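Local coordinates for AbiEi antitoxin C-terminal domain-containing protein (Mycobacterium tuberculosis, PDB 1ZEL) that is of unknown function but probably binds DNA through a winged-helix, helix-turn-helix region and carries a domain of the AbiEi antitoxin family, at residues L88-W93 with F102-A107. Residues are numbered along the deposited sequence; the frame is centred on the assembly and turned at random.
Sequences LPLRSW and FMLAGA
Leu90 covers one face of the Phe102 ring and Trp93 comes alongside it obliquely where helix 88-96 packs against the loop residue leading into edge strand 103-104 of the small mixed sheet 103-104, 124-127, 142-145, within the AbiEi antitoxin C-terminal domain. The tight part is a CH-pi contact: Leu90 CD2 stands 3.9 Å from the centroid of the Phe102 ring and only 4° off its normal, hence almost exactly over the centre of that face. Leu90 CB adds a second touch, 3.6 Å from Phe102 CZ. Phe102 reaches the helix with CG set between its backbone N and carbonyl carbon (chi1 60°). The six-membered ring of Trp93 lies 27° from parallel with the Phe102 ring, but the centroids are 5.5 Å apart, so the rings overlap little although Trp93 CE3 and Phe102 CD2 come to 3.6 Å. On the looser side, the CB of partly exposed Arg91 is directed away from 102-107, and its NE forms a salt bridge with Asp85 OD2. No hydrogen bond links the two segments; the contact is apolar and buried, with Ile124 and Ile126 of the central strand touching Leu90 as well. A single methyl pair joins helix to strand, Leu90 CD1 meeting Leu104 CD2 at 3.6 Å.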
loop_
_atom_site.group_PDB
_atom_site.type_symbol
_atom_site.label_atom_id
_atom_site.label_comp_id
_atom_site.label_asym_id
_atom_site.label_seq_id
_atom_site.Cartn_x
_atom_site.Cartn_y
_atom_site.Cartn_z
ATOM N N LEU A 88 -2.444 10.172 2.622
ATOM C CA LEU A 88 -3.183 10.877 3.661
ATOM C C LEU A 88 -4.477 10.170 4.090
ATOM O O LEU A 88 -4.810 10.189 5.273
ATOM C CB LEU A 88 -3.435 12.357 3.287
ATOM C CG LEU A 88 -2.431 13.378 3.796
ATOM C CD1 LEU A 88 -2.732 14.785 3.255
ATOM C CD2 LEU A 88 -2.335 13.386 5.341
ATOM N N PRO A 89 -5.217 9.539 3.143
ATOM C CA PRO A 89 -6.345 8.709 3.606
ATOM C C PRO A 89 -5.977 7.657 4.671
ATOM O O PRO A 89 -6.737 7.446 5.622
ATOM C CB PRO A 89 -6.827 8.019 2.323
ATOM C CG PRO A 89 -6.406 8.977 1.197
ATOM C CD PRO A 89 -5.134 9.605 1.659
ATOM N N LEU A 90 -4.835 6.994 4.511
ATOM C CA LEU A 90 -4.408 5.985 5.477
ATOM C C LEU A 90 -3.892 6.599 6.771
ATOM O O LEU A 90 -4.151 6.088 7.867
ATOM C CB LEU A 90 -3.354 5.065 4.861
ATOM C CG LEU A 90 -3.903 4.168 3.752
ATOM C CD1 LEU A 90 -2.767 3.428 3.086
ATOM C CD2 LEU A 90 -4.942 3.181 4.305
ATOM N N ARG A 91 -3.128 7.679 6.653
ATOM C CA ARG A 91 -2.713 8.414 7.847
ATOM C C ARG A 91 -3.929 8.939 8.599
ATOM O O ARG A 91 -3.904 9.003 9.823
ATOM C CB ARG A 91 -1.777 9.570 7.482
ATOM C CG ARG A 91 -0.554 9.112 6.670
ATOM C CD ARG A 91 0.479 10.211 6.587
ATOM N NE ARG A 91 1.256 10.119 5.352
ATOM C CZ ARG A 91 2.311 9.316 5.175
ATOM N NH1 ARG A 91 2.742 8.539 6.157
ATOM N NH2 ARG A 91 2.946 9.304 4.007
ATOM N N SER A 92 -4.984 9.344 7.895
ATOM C CA SER A 92 -6.191 9.784 8.629
ATOM C C SER A 92 -6.855 8.659 9.423
ATOM O O SER A 92 -7.436 8.883 10.509
ATOM C CB SER A 92 -7.196 10.487 7.705
ATOM O OG SER A 92 -8.080 9.591 7.070
ATOM N N TRP A 93 -6.776 7.447 8.891
ATOM C CA TRP A 93 -7.210 6.270 9.630
ATOM C C TRP A 93 -6.382 6.032 10.896
ATOM O O TRP A 93 -6.953 5.861 11.993
ATOM C CB TRP A 93 -7.225 5.052 8.703
ATOM C CG TRP A 93 -7.900 3.808 9.294
ATOM C CD1 TRP A 93 -8.588 3.713 10.463
ATOM C CD2 TRP A 93 -7.967 2.521 8.677
ATOM N NE1 TRP A 93 -9.058 2.423 10.637
ATOM C CE2 TRP A 93 -8.690 1.676 9.542
ATOM C CE3 TRP A 93 -7.485 2.003 7.466
ATOM C CZ2 TRP A 93 -8.928 0.327 9.244
ATOM C CZ3 TRP A 93 -7.734 0.666 7.163
ATOM C CH2 TRP A 93 -8.432 -0.158 8.051
ATOM N N PHE A 102 -3.398 -2.096 8.894
ATOM C CA PHE A 102 -3.218 -2.297 7.462
ATOM C C PHE A 102 -1.745 -2.294 7.159
ATOM O O PHE A 102 -0.928 -1.784 7.948
ATOM C CB PHE A 102 -3.908 -1.189 6.610
ATOM C CG PHE A 102 -3.391 0.215 6.896
ATOM C CD1 PHE A 102 -2.232 0.684 6.279
ATOM C CD2 PHE A 102 -4.072 1.063 7.766
ATOM C CE1 PHE A 102 -1.732 1.954 6.562
ATOM C CE2 PHE A 102 -3.588 2.368 8.030
ATOM C CZ PHE A 102 -2.410 2.791 7.426
ATOM N N MET A 103 -1.410 -2.845 5.998
ATOM C CA MET A 103 -0.099 -2.666 5.423
ATOM C C MET A 103 -0.252 -2.288 3.958
ATOM O O MET A 103 -1.109 -2.837 3.277
ATOM C CB MET A 103 0.710 -3.964 5.556
ATOM C CG MET A 103 0.847 -4.424 6.989
ATOM S SD MET A 103 1.806 -5.932 7.250
ATOM C CE MET A 103 3.461 -5.338 7.002
ATOM N N LEU A 104 0.573 -1.352 3.472
ATOM C CA LEU A 104 0.653 -1.086 2.048
ATOM C C LEU A 104 0.962 -2.396 1.332
ATOM O O LEU A 104 1.797 -3.185 1.801
ATOM C CB LEU A 104 1.728 -0.035 1.751
ATOM C CG LEU A 104 1.439 1.392 2.210
ATOM C CD1 LEU A 104 2.636 2.318 1.961
ATOM C CD2 LEU A 104 0.174 1.933 1.555
ATOM N N ALA A 105 0.262 -2.657 0.228
ATOM C CA ALA A 105 0.415 -3.930 -0.485
ATOM C C ALA A 105 0.601 -3.711 -1.972
ATOM O O ALA A 105 0.776 -2.571 -2.426
ATOM C CB ALA A 105 -0.781 -4.864 -0.215
ATOM N N GLY A 106 0.572 -4.805 -2.729
ATOM C CA GLY A 106 0.524 -4.748 -4.191
ATOM C C GLY A 106 1.453 -3.714 -4.772
ATOM O O GLY A 106 2.618 -3.670 -4.392
ATOM N N ALA A 107 0.914 -2.851 -5.643
ATOM C CA ALA A 107 1.701 -1.839 -6.349
ATOM C C ALA A 107 2.419 -0.825 -5.449
ATOM O O ALA A 107 3.516 -0.366 -5.793
ATOM C CB ALA A 107 0.829 -1.106 -7.370
#